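Local structure of carboxylesterase (Uncultured bacterium, 5GMX) at residues D20-N25 / V32-G37; G42-D47 / I275-G280; Y332-D337 / A382-L387. The protein hydrolyses carboxylic esters as a family VIII carboxylesterase of beta-lactamase-like fold, and also acts on oxyimino cephalosporins. All coordinates share one frame; numbering follows the deposited sequence.

Contact 1 (D20-N25 / V32-G37); sequences DAFAAN and VGASFG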
ATOM      1  N   ASP A  20      21.549 -12.610  -4.252  1.00 26.12           N
ATOM      2  CA  ASP A  20      22.795 -11.926  -3.933  1.00 27.84           C
ATOM      3  C   ASP A  20      22.530 -10.479  -3.542  1.00 27.23           C
ATOM      4  O   ASP A  20      23.003 -10.024  -2.493  1.00 30.73           O
ATOM      5  CB  ASP A  20      23.774 -12.001  -5.110  1.00 28.68           C
ATOM      6  CG  ASP A  20      24.224 -13.434  -5.412  1.00 39.56           C
ATOM      7  OD1 ASP A  20      24.126 -14.298  -4.509  1.00 38.46           O
ATOM      8  OD2 ASP A  20      24.681 -13.698  -6.547  1.00 46.79           O
ATOM      9  N   ALA A  21      21.721  -9.780  -4.339  1.00 24.42           N
ATOM     10  CA  ALA A  21      21.434  -8.381  -4.036  1.00 27.60           C
ATOM     11  C   ALA A  21      20.804  -8.290  -2.648  1.00 25.34           C
ATOM     12  O   ALA A  21      21.210  -7.456  -1.832  1.00 27.33           O
ATOM     13  CB  ALA A  21      20.532  -7.770  -5.083  1.00 25.10           C
ATOM     14  N   PHE A  22      19.865  -9.194  -2.362  1.00 22.05           N
ATOM     15  CA  PHE A  22      19.197  -9.178  -1.068  1.00 22.63           C
ATOM     16  C   PHE A  22      20.265  -9.295   0.027  1.00 28.63           C
ATOM     17  O   PHE A  22      20.348  -8.444   0.930  1.00 24.64           O
ATOM     18  CB  PHE A  22      18.159 -10.304  -0.984  1.00 20.88           C
ATOM     19  CG  PHE A  22      17.271 -10.237   0.234  1.00 21.45           C
ATOM     20  CD1 PHE A  22      16.396  -9.179   0.410  1.00 21.95           C
ATOM     21  CD2 PHE A  22      17.283 -11.248   1.178  1.00 19.70           C
ATOM     22  CE1 PHE A  22      15.572  -9.115   1.521  1.00 22.76           C
ATOM     23  CE2 PHE A  22      16.463 -11.186   2.295  1.00 23.21           C
ATOM     24  CZ  PHE A  22      15.606 -10.123   2.466  1.00 16.15           C
ATOM     25  N   ALA A  23      21.138 -10.296  -0.119  1.00 24.90           N
ATOM     26  CA  ALA A  23      22.162 -10.567   0.888  1.00 27.00           C
ATOM     27  C   ALA A  23      23.083  -9.369   1.003  1.00 28.12           C
ATOM     28  O   ALA A  23      23.516  -9.011   2.102  1.00 31.63           O
ATOM     29  CB  ALA A  23      22.959 -11.824   0.533  1.00 29.52           C
ATOM     30  N   ALA A  24      23.350  -8.737  -0.139  1.00 28.99           N
ATOM     31  CA  ALA A  24      24.288  -7.626  -0.179  1.00 32.01           C
ATOM     32  C   ALA A  24      23.805  -6.499   0.725  1.00 34.39           C
ATOM     33  O   ALA A  24      24.614  -5.877   1.417  1.00 37.44           O
ATOM     34  CB  ALA A  24      24.477  -7.131  -1.603  1.00 33.79           C
ATOM     35  N   ASN A  25      22.488  -6.273   0.770  1.00 29.99           N
ATOM     36  CA  ASN A  25      21.974  -5.156   1.562  1.00 28.91           C
ATOM     37  C   ASN A  25      22.251  -5.353   3.049  1.00 33.36           C
ATOM     38  O   ASN A  25      22.312  -4.388   3.809  1.00 35.86           O
ATOM     39  CB  ASN A  25      20.478  -4.959   1.331  1.00 27.65           C
ATOM     40  CG  ASN A  25      20.180  -4.281   0.018  1.00 28.84           C
ATOM     41  OD1 ASN A  25      20.963  -3.468  -0.460  1.00 37.05           O
ATOM     42  ND2 ASN A  25      19.052  -4.628  -0.586  1.00 25.61           N
ATOM     43  N   VAL A  32      18.338  -4.477   9.294  1.00 22.99           N
ATOM     44  CA  VAL A  32      18.299  -5.255  10.518  1.00 24.69           C
ATOM     45  C   VAL A  32      17.580  -6.557  10.193  1.00 23.49           C
ATOM     46  O   VAL A  32      18.181  -7.633  10.237  1.00 24.54           O
ATOM     47  CB  VAL A  32      17.610  -4.517  11.658  1.00 23.36           C
ATOM     48  CG1 VAL A  32      17.480  -5.438  12.863  1.00 24.85           C
ATOM     49  CG2 VAL A  32      18.411  -3.282  12.017  1.00 22.81           C
ATOM     50  N   GLY A  33      16.307  -6.446   9.825  1.00 21.01           N
ATOM     51  CA  GLY A  33      15.544  -7.581   9.334  1.00 18.34           C
ATOM     52  C   GLY A  33      14.789  -7.217   8.068  1.00 17.77           C
ATOM     53  O   GLY A  33      14.381  -6.068   7.895  1.00 16.89           O
ATOM     54  N   ALA A  34      14.587  -8.190   7.184  1.00 14.41           N
ATOM     55  CA  ALA A  34      13.915  -7.900   5.926  1.00 12.04           C
ATOM     56  C   ALA A  34      13.337  -9.137   5.266  1.00 15.51           C
ATOM     57  O   ALA A  34      13.804 -10.263   5.471  1.00 11.18           O
ATOM     58  CB  ALA A  34      14.869  -7.195   4.968  1.00 14.04           C
ATOM     59  N   SER A  35      12.324  -8.901   4.445  1.00 14.90           N
ATOM     60  CA  SER A  35      11.700  -9.940   3.653  1.00 14.52           C
ATOM     61  C   SER A  35      11.464  -9.422   2.237  1.00 16.22           C
ATOM     62  O   SER A  35      11.197  -8.226   2.024  1.00 15.78           O
ATOM     63  CB  SER A  35      10.385 -10.381   4.276  1.00 11.23           C
ATOM     64  OG  SER A  35       9.451  -9.316   4.266  1.00 19.32           O
ATOM     65  N   PHE A  36      11.566 -10.336   1.280  1.00 17.53           N
ATOM     66  CA  PHE A  36      11.467 -10.013  -0.130  1.00 15.77           C
ATOM     67  C   PHE A  36      10.730 -11.112  -0.895  1.00 14.22           C
ATOM     68  O   PHE A  36      10.961 -12.306  -0.679  1.00 16.87           O
ATOM     69  CB  PHE A  36      12.864  -9.801  -0.728  1.00 16.79           C
ATOM     70  CG  PHE A  36      12.853  -9.567  -2.212  1.00 17.02           C
ATOM     71  CD1 PHE A  36      13.040 -10.622  -3.095  1.00 19.55           C
ATOM     72  CD2 PHE A  36      12.613  -8.306  -2.725  1.00 17.90           C
ATOM     73  CE1 PHE A  36      12.997 -10.416  -4.462  1.00 17.22           C
ATOM     74  CE2 PHE A  36      12.581  -8.090  -4.094  1.00 20.41           C
ATOM     75  CZ  PHE A  36      12.781  -9.140  -4.961  1.00 16.77           C
ATOM     76  N   GLY A  37       9.869 -10.709  -1.817  1.00 14.74           N
ATOM     77  CA  GLY A  37       9.193 -11.655  -2.683  1.00 13.09           C
ATOM     78  C   GLY A  37       9.237 -11.209  -4.134  1.00 13.90           C
ATOM     79  O   GLY A  37       9.287 -10.010  -4.441  1.00 10.63           O
TER
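F22 reaches from helix 20-25 down to strand 33-37 and meets it with the edge of its ring. CZ leads: it stands 3.5 Å from A34 O and 3.9 Å from A34 CB, with the carbonyl carbon of A34 close to the ring plane, while S35 N lies near the same edge at 4.0 Å from CZ. One atom back along the rim, F22 CE1 rests 3.6 Å from F36 CB. The ring thus drops between A34 and F36, the two side chains that this face of the strand turns to the helix, and its edge points at the A34-S35 peptide. F22 carries CG anti to the backbone N (chi1 -171°), which sends the ring off the helix to the strand. F36 has much the same first torsion, yet its CB approaches F22 and its ring then leads off, so that the two side chains run alongside in opposing directions, F22 CE1 touching F36 CB rather than its ring, and no ring stack forms. Helix and strand run nearly antiparallel, their local axes at 165° and 10.2 Å apart at the closest; this is the N-terminal helix laid on the antiparallel sheet of the beta-lactamase fold. Helix 374-385 lies alongside on the same face, where L379 touches F36 and A382 touches A21. F26, one turn further along the N-terminal helix, meets F22 edge-to-face and also touches A34. S35 turns its side chain away from the helix; there its OG is hydrogen-bonded to G272 N and A362 O. No hydrogen bond crosses between the two segments.

Contact 2 (G42-D47 / I275-G280); sequences GEIVVD and IAKVYG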
ATOM      1  N   GLY A  42       2.641 -15.478 -12.569  1.00 17.94           N
ATOM      2  CA  GLY A  42       1.641 -16.066 -11.707  1.00 17.23           C
ATOM      3  C   GLY A  42       2.175 -17.050 -10.690  1.00 23.44           C
ATOM      4  O   GLY A  42       1.393 -17.747 -10.044  1.00 17.77           O
ATOM      5  N   GLU A  43       3.495 -17.109 -10.526  1.00 23.41           N
ATOM      6  CA  GLU A  43       4.057 -17.980  -9.496  1.00 20.48           C
ATOM      7  C   GLU A  43       5.147 -17.274  -8.701  1.00 16.84           C
ATOM      8  O   GLU A  43       5.965 -16.551  -9.270  1.00 17.30           O
ATOM      9  CB  GLU A  43       4.630 -19.260 -10.133  1.00 27.01           C
ATOM     10  CG  GLU A  43       3.626 -20.100 -10.952  1.00 29.17           C
ATOM     11  CD  GLU A  43       2.499 -20.736 -10.120  1.00 38.37           C
ATOM     12  OE1 GLU A  43       2.579 -20.750  -8.871  1.00 39.21           O
ATOM     13  OE2 GLU A  43       1.516 -21.221 -10.728  1.00 44.35           O
ATOM     14  N   ILE A  44       5.171 -17.487  -7.387  1.00 17.16           N
ATOM     15  CA  ILE A  44       6.289 -17.014  -6.567  1.00 14.92           C
ATOM     16  C   ILE A  44       7.572 -17.788  -6.901  1.00 22.14           C
ATOM     17  O   ILE A  44       7.603 -19.014  -6.801  1.00 21.42           O
ATOM     18  CB  ILE A  44       5.984 -17.149  -5.062  1.00 15.11           C
ATOM     19  CG1 ILE A  44       4.866 -16.181  -4.653  1.00 19.08           C
ATOM     20  CG2 ILE A  44       7.243 -16.908  -4.231  1.00 14.15           C
ATOM     21  CD1 ILE A  44       5.284 -14.696  -4.672  1.00 15.11           C
ATOM     22  N   VAL A  45       8.628 -17.077  -7.290  1.00 16.09           N
ATOM     23  CA  VAL A  45       9.875 -17.729  -7.675  1.00 19.97           C
ATOM     24  C   VAL A  45      11.042 -17.275  -6.805  1.00 20.38           C
ATOM     25  O   VAL A  45      12.106 -17.893  -6.804  1.00 21.13           O
ATOM     26  CB  VAL A  45      10.209 -17.474  -9.161  1.00 19.97           C
ATOM     27  CG1 VAL A  45       9.136 -18.079 -10.062  1.00 22.72           C
ATOM     28  CG2 VAL A  45      10.367 -15.985  -9.434  1.00 25.14           C
ATOM     29  N   VAL A  46      10.845 -16.182  -6.076  1.00 16.68           N
ATOM     30  CA  VAL A  46      11.791 -15.771  -5.042  1.00 16.74           C
ATOM     31  C   VAL A  46      11.028 -15.469  -3.752  1.00 19.46           C
ATOM     32  O   VAL A  46      10.025 -14.757  -3.762  1.00 19.39           O
ATOM     33  CB  VAL A  46      12.620 -14.537  -5.445  1.00 18.24           C
ATOM     34  CG1 VAL A  46      13.637 -14.212  -4.361  1.00 18.70           C
ATOM     35  CG2 VAL A  46      13.318 -14.765  -6.775  1.00 24.11           C
ATOM     36  N   ASP A  47      11.506 -16.029  -2.648  1.00 17.35           N
ATOM     37  CA  ASP A  47      10.872 -15.881  -1.349  1.00 16.76           C
ATOM     38  C   ASP A  47      11.973 -15.945  -0.292  1.00 22.53           C
ATOM     39  O   ASP A  47      12.372 -17.026   0.132  1.00 18.05           O
ATOM     40  CB  ASP A  47       9.819 -16.979  -1.147  1.00 16.22           C
ATOM     41  CG  ASP A  47       9.132 -16.912   0.214  1.00 27.22           C
ATOM     42  OD1 ASP A  47       9.343 -15.929   0.959  1.00 29.87           O
ATOM     43  OD2 ASP A  47       8.353 -17.842   0.531  1.00 30.10           O
ATOM     44  N   ILE A 275       2.938  -9.200  -0.184  1.00 11.88           N
ATOM     45  CA  ILE A 275       2.938  -8.099  -1.142  1.00 14.53           C
ATOM     46  C   ILE A 275       3.180  -8.609  -2.555  1.00 14.02           C
ATOM     47  O   ILE A 275       2.460  -8.248  -3.496  1.00 12.36           O
ATOM     48  CB  ILE A 275       4.011  -7.055  -0.785  1.00 14.75           C
ATOM     49  CG1 ILE A 275       3.743  -6.467   0.600  1.00 18.81           C
ATOM     50  CG2 ILE A 275       4.067  -5.955  -1.831  1.00 10.22           C
ATOM     51  CD1 ILE A 275       4.901  -5.624   1.130  1.00 18.03           C
ATOM     52  N   ALA A 276       4.195  -9.459  -2.693  1.00 11.50           N
ATOM     53  CA  ALA A 276       4.565  -9.987  -3.995  1.00 10.85           C
ATOM     54  C   ALA A 276       3.480 -10.887  -4.561  1.00 12.31           C
ATOM     55  O   ALA A 276       3.353 -11.004  -5.771  1.00 13.76           O
ATOM     56  CB  ALA A 276       5.873 -10.755  -3.908  1.00 15.56           C
ATOM     57  N   LYS A 277       2.732 -11.561  -3.695  1.00 10.26           N
ATOM     58  CA  LYS A 277       1.638 -12.391  -4.176  1.00 15.00           C
ATOM     59  C   LYS A 277       0.522 -11.535  -4.757  1.00 13.09           C
ATOM     60  O   LYS A 277       0.009 -11.842  -5.837  1.00 12.85           O
ATOM     61  CB  LYS A 277       1.085 -13.283  -3.063  1.00 12.85           C
ATOM     62  CG  LYS A 277       1.923 -14.537  -2.831  1.00 13.94           C
ATOM     63  CD  LYS A 277       1.348 -15.416  -1.734  1.00 15.40           C
ATOM     64  CE  LYS A 277       2.278 -16.624  -1.501  1.00 23.61           C
ATOM     65  NZ  LYS A 277       1.687 -17.600  -0.547  1.00 21.59           N
ATOM     66  N   VAL A 278       0.141 -10.469  -4.049  1.00 11.38           N
ATOM     67  CA  VAL A 278      -0.921  -9.609  -4.589  1.00 11.86           C
ATOM     68  C   VAL A 278      -0.482  -8.949  -5.906  1.00 13.26           C
ATOM     69  O   VAL A 278      -1.198  -9.009  -6.927  1.00 13.44           O
ATOM     70  CB  VAL A 278      -1.356  -8.534  -3.579  1.00 12.15           C
ATOM     71  CG1 VAL A 278      -2.449  -7.650  -4.180  1.00 14.79           C
ATOM     72  CG2 VAL A 278      -1.857  -9.196  -2.304  1.00 18.97           C
ATOM     73  N   TYR A 279       0.695  -8.329  -5.900  1.00 11.69           N
ATOM     74  CA  TYR A 279       1.141  -7.679  -7.129  1.00 13.51           C
ATOM     75  C   TYR A 279       1.470  -8.693  -8.225  1.00 16.27           C
ATOM     76  O   TYR A 279       1.396  -8.376  -9.401  1.00 12.92           O
ATOM     77  CB  TYR A 279       2.343  -6.780  -6.862  1.00 13.73           C
ATOM     78  CG  TYR A 279       1.929  -5.443  -6.311  1.00 12.85           C
ATOM     79  CD1 TYR A 279       1.261  -4.530  -7.112  1.00 12.68           C
ATOM     80  CD2 TYR A 279       2.182  -5.101  -4.986  1.00 13.03           C
ATOM     81  CE1 TYR A 279       0.866  -3.288  -6.621  1.00 13.21           C
ATOM     82  CE2 TYR A 279       1.793  -3.867  -4.481  1.00 13.85           C
ATOM     83  CZ  TYR A 279       1.132  -2.963  -5.309  1.00 12.74           C
ATOM     84  OH  TYR A 279       0.736  -1.744  -4.822  1.00 14.16           O
ATOM     85  N   GLY A 280       1.807  -9.913  -7.821  1.00 13.82           N
ATOM     86  CA  GLY A 280       2.050 -11.013  -8.733  1.00 13.35           C
ATOM     87  C   GLY A 280       0.775 -11.373  -9.470  1.00 14.34           C
ATOM     88  O   GLY A 280       0.795 -11.533 -10.693  1.00 16.64           O
TER
HETATM   89  O   HOH W   1       3.315 -12.781 -11.579  1.00 18.06           O
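G280 O and G42 N are joined through a single water, which donates to the carbonyl at 2.9 Å and accepts from the amide at 3.0 Å. It is the polar bridge between helix 275-280 and the residue just ahead of strand 43-47; the rest of the contact is apolar and centred on I44. The isoleucine sets CG1 anti to its carbonyl carbon (chi1 -68°), and CD1 extends to A276 CB at 4.1 Å. K277 lies across this branch at about a right angle: its CG is 3.8 Å from I44 CG1, and CE still passes 4.1 Å from the same atom. Extended beyond CG, the lysine carries NZ past the isoleucine to a hydrogen bond with G196 O, so its aliphatic part packs while its charged end is held outside the two segments. D47, further along the strand, makes a salt bridge with R273, a second tie to the same helix. Between I44 and D47 the strand carries a classic beta bulge, V45 and V46 both facing L38 of the neighbouring strand. Helix 272-283 packs on the face opposite helices 16-27 and 374-385; an antiparallel sheet with helices on both faces is the plan of the beta-lactamase fold.

Contact 3 (Y332-D337 / A382-L387); sequences YGPNPD and AAYRCL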
ATOM      1  N   TYR A 332       9.945   2.112 -10.378  1.00 16.83           N
ATOM      2  CA  TYR A 332       9.493   0.728 -10.357  1.00 20.59           C
ATOM      3  C   TYR A 332      10.028  -0.065 -11.540  1.00 19.34           C
ATOM      4  O   TYR A 332       9.305  -0.884 -12.117  1.00 23.60           O
ATOM      5  CB  TYR A 332       7.956   0.659 -10.353  1.00 18.70           C
ATOM      6  CG  TYR A 332       7.316   1.213  -9.104  1.00 21.62           C
ATOM      7  CD1 TYR A 332       7.914   1.043  -7.861  1.00 18.32           C
ATOM      8  CD2 TYR A 332       6.112   1.906  -9.167  1.00 18.31           C
ATOM      9  CE1 TYR A 332       7.337   1.548  -6.721  1.00 16.52           C
ATOM     10  CE2 TYR A 332       5.526   2.416  -8.031  1.00 16.26           C
ATOM     11  CZ  TYR A 332       6.141   2.235  -6.811  1.00 21.32           C
ATOM     12  OH  TYR A 332       5.556   2.747  -5.675  1.00 22.57           O
ATOM     13  N   GLY A 333      11.289   0.178 -11.905  1.00 23.62           N
ATOM     14  CA  GLY A 333      11.933  -0.558 -12.981  1.00 16.96           C
ATOM     15  C   GLY A 333      11.805   0.096 -14.350  1.00 28.40           C
ATOM     16  O   GLY A 333      11.357   1.247 -14.456  1.00 24.06           O
ATOM     17  N   PRO A 334      12.197  -0.639 -15.410  1.00 28.94           N
ATOM     18  CA  PRO A 334      12.267  -0.175 -16.808  1.00 31.94           C
ATOM     19  C   PRO A 334      10.941  -0.113 -17.586  1.00 30.81           C
ATOM     20  O   PRO A 334      10.912   0.528 -18.636  1.00 25.07           O
ATOM     21  CB  PRO A 334      13.193  -1.206 -17.462  1.00 28.07           C
ATOM     22  CG  PRO A 334      12.974  -2.445 -16.671  1.00 24.51           C
ATOM     23  CD  PRO A 334      12.755  -1.996 -15.255  1.00 19.81           C
ATOM     24  N   ASN A 335       9.880  -0.764 -17.115  1.00 22.15           N
ATOM     25  CA  ASN A 335       8.579  -0.628 -17.773  1.00 25.07           C
ATOM     26  C   ASN A 335       7.935   0.688 -17.326  1.00 28.17           C
ATOM     27  O   ASN A 335       7.630   0.868 -16.139  1.00 23.14           O
ATOM     28  CB  ASN A 335       7.677  -1.841 -17.471  1.00 26.08           C
ATOM     29  CG  ASN A 335       6.279  -1.725 -18.089  1.00 32.63           C
ATOM     30  OD1 ASN A 335       5.987  -0.806 -18.858  1.00 32.07           O
ATOM     31  ND2 ASN A 335       5.409  -2.678 -17.753  1.00 26.32           N
ATOM     32  N   PRO A 336       7.741   1.621 -18.275  1.00 24.59           N
ATOM     33  CA  PRO A 336       7.209   2.955 -17.952  1.00 28.18           C
ATOM     34  C   PRO A 336       5.783   2.924 -17.395  1.00 26.00           C
ATOM     35  O   PRO A 336       5.377   3.886 -16.750  1.00 26.16           O
ATOM     36  CB  PRO A 336       7.251   3.693 -19.303  1.00 23.09           C
ATOM     37  CG  PRO A 336       7.221   2.612 -20.328  1.00 30.50           C
ATOM     38  CD  PRO A 336       7.997   1.462 -19.719  1.00 26.84           C
ATOM     39  N   ASP A 337       5.049   1.837 -17.625  1.00 27.82           N
ATOM     40  CA  ASP A 337       3.674   1.720 -17.141  1.00 27.55           C
ATOM     41  C   ASP A 337       3.517   0.778 -15.936  1.00 25.01           C
ATOM     42  O   ASP A 337       2.409   0.330 -15.627  1.00 24.95           O
ATOM     43  CB  ASP A 337       2.762   1.275 -18.282  1.00 30.33           C
ATOM     44  CG  ASP A 337       2.616   2.344 -19.351  1.00 34.51           C
ATOM     45  OD1 ASP A 337       2.796   3.542 -19.021  1.00 25.23           O
ATOM     46  OD2 ASP A 337       2.312   1.991 -20.514  1.00 46.80           O
ATOM     47  N   ALA A 382      18.683  -6.020  -9.995  1.00 25.81           N
ATOM     48  CA  ALA A 382      19.047  -7.437 -10.029  1.00 20.76           C
ATOM     49  C   ALA A 382      17.944  -8.255 -10.681  1.00 25.46           C
ATOM     50  O   ALA A 382      18.208  -9.093 -11.532  1.00 25.50           O
ATOM     51  CB  ALA A 382      19.334  -7.951  -8.635  1.00 23.16           C
ATOM     52  N   ALA A 383      16.704  -7.994 -10.278  1.00 22.62           N
ATOM     53  CA  ALA A 383      15.564  -8.731 -10.793  1.00 22.78           C
ATOM     54  C   ALA A 383      15.425  -8.590 -12.299  1.00 24.01           C
ATOM     55  O   ALA A 383      15.125  -9.568 -12.983  1.00 21.50           O
ATOM     56  CB  ALA A 383      14.295  -8.276 -10.110  1.00 28.85           C
ATOM     57  N   TYR A 384      15.631  -7.383 -12.825  1.00 18.44           N
ATOM     58  CA  TYR A 384      15.475  -7.221 -14.270  1.00 23.12           C
ATOM     59  C   TYR A 384      16.703  -7.668 -15.062  1.00 34.43           C
ATOM     60  O   TYR A 384      16.635  -7.794 -16.286  1.00 37.79           O
ATOM     61  CB  TYR A 384      15.106  -5.779 -14.619  1.00 22.68           C
ATOM     62  CG  TYR A 384      13.620  -5.532 -14.446  1.00 24.50           C
ATOM     63  CD1 TYR A 384      12.725  -5.834 -15.468  1.00 26.47           C
ATOM     64  CD2 TYR A 384      13.107  -5.042 -13.249  1.00 26.23           C
ATOM     65  CE1 TYR A 384      11.357  -5.632 -15.312  1.00 25.46           C
ATOM     66  CE2 TYR A 384      11.739  -4.827 -13.085  1.00 21.39           C
ATOM     67  CZ  TYR A 384      10.877  -5.130 -14.120  1.00 19.79           C
ATOM     68  OH  TYR A 384       9.533  -4.925 -13.967  1.00 22.05           O
ATOM     69  N   ARG A 385      17.816  -7.930 -14.385  1.00 26.04           N
ATOM     70  CA  ARG A 385      18.930  -8.581 -15.076  1.00 29.10           C
ATOM     71  C   ARG A 385      18.654 -10.050 -15.409  1.00 35.95           C
ATOM     72  O   ARG A 385      19.278 -10.621 -16.302  1.00 39.44           O
ATOM     73  CB  ARG A 385      20.202  -8.489 -14.241  1.00 29.48           C
ATOM     74  CG  ARG A 385      20.973  -7.217 -14.449  1.00 38.51           C
ATOM     75  CD  ARG A 385      22.335  -7.314 -13.805  1.00 42.38           C
ATOM     76  NE  ARG A 385      23.087  -8.490 -14.238  1.00 37.88           N
ATOM     77  CZ  ARG A 385      24.222  -8.873 -13.664  1.00 37.18           C
ATOM     78  NH1 ARG A 385      24.703  -8.164 -12.651  1.00 30.88           N
ATOM     79  NH2 ARG A 385      24.872  -9.948 -14.094  1.00 32.63           N
ATOM     80  N   CYS A 386      17.720 -10.661 -14.690  1.00 37.50           N
ATOM     81  CA  CYS A 386      17.446 -12.088 -14.839  1.00 33.97           C
ATOM     82  C   CYS A 386      16.407 -12.410 -15.914  1.00 36.33           C
ATOM     83  O   CYS A 386      16.002 -13.565 -16.063  1.00 39.99           O
ATOM     84  CB  CYS A 386      16.991 -12.666 -13.496  1.00 31.12           C
ATOM     85  SG  CYS A 386      18.236 -12.548 -12.188  1.00 42.85           S
ATOM     86  N   LEU A 387      15.978 -11.395 -16.659  1.00 41.58           N
ATOM     87  CA  LEU A 387      14.949 -11.579 -17.680  1.00 43.65           C
ATOM     88  C   LEU A 387      15.537 -11.559 -19.090  1.00 50.52           C
ATOM     89  O   LEU A 387      15.942 -10.508 -19.590  1.00 57.16           O
ATOM     90  CB  LEU A 387      13.881 -10.494 -17.539  1.00 37.62           C
ATOM     91  CG  LEU A 387      13.160 -10.446 -16.188  1.00 36.96           C
ATOM     92  CD1 LEU A 387      12.156  -9.299 -16.137  1.00 32.57           C
ATOM     93  CD2 LEU A 387      12.470 -11.764 -15.899  1.00 38.82           C
TER
HETATM   94  O   HOH W   2       9.206  -2.119 -14.620  1.00 23.14           O
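A proline-on-tyrosine CH-pi contact joins the loop between strands 325-326 and 339-342 to the last turn of the C-terminal helix, near the surface of the domain. P334 lies over one face of the Y384 ring, with CD 3.5 Å from the ring centroid and only 5° off the normal. CG of the proline extends over one side of the ring, 3.6 Å from Y384 CD1. At the other side G333 CA approaches CE2 obliquely at 4.3 Å, the glycine's backbone, with phi at +92°, letting the chain pass close by the ring. Y384 holds CG anti to its carbonyl carbon (chi1 -82°), and the ring reaches from the helix under the loop.

The phenol end is fixed by polar partners. A water donates to Y384 OH at 2.9 Å and to Y332 O at 2.8 Å, and accepts from N335 N at 2.9 Å, pinning the hydroxyl to the curve of the loop on both flanks of P334. Y384 OH is also hydrogen-bonded to OD2 of D352, whose OD1 takes the N335 ND2, so one carboxylate ties loop and helix together. N335 in turn shapes the loop: its OD1 accepts from D337 N at 3.1 Å in a nearly straight bond, the donor standing above the carbonyl plane, and the same oxygen receives K354 NZ. The end of the Y332 side chain leads away from the helix, and its OH bonds to S342 OG at the end of strand 339-342, next to pocket residue G343. The bend at 335-337 is an Asx turn, set in the loop that leads into one of the inner strands of the beta-lactamase-type sheet.

Contacts 1 and 3 share one face of the sheet, where helices 16-27 and 374-385 lie side by side: A21 CB and A382 CB meet at 3.8 Å, with the contact centres about 18 Å apart. Contact 2 lies on the opposite face and is joined to contact 1 through neighbouring strands 33-40 and 43-51; G37 C is 3.4 Å from A276 CB, and F36 CE1 is 3.9 Å from V46 CG1. Contacts 2 and 3 do not touch, their nearest atoms being about 7 Å apart. In contact 3 the side chain of Y332 is about 10 Å from the bound phenylmethanesulfonic acid.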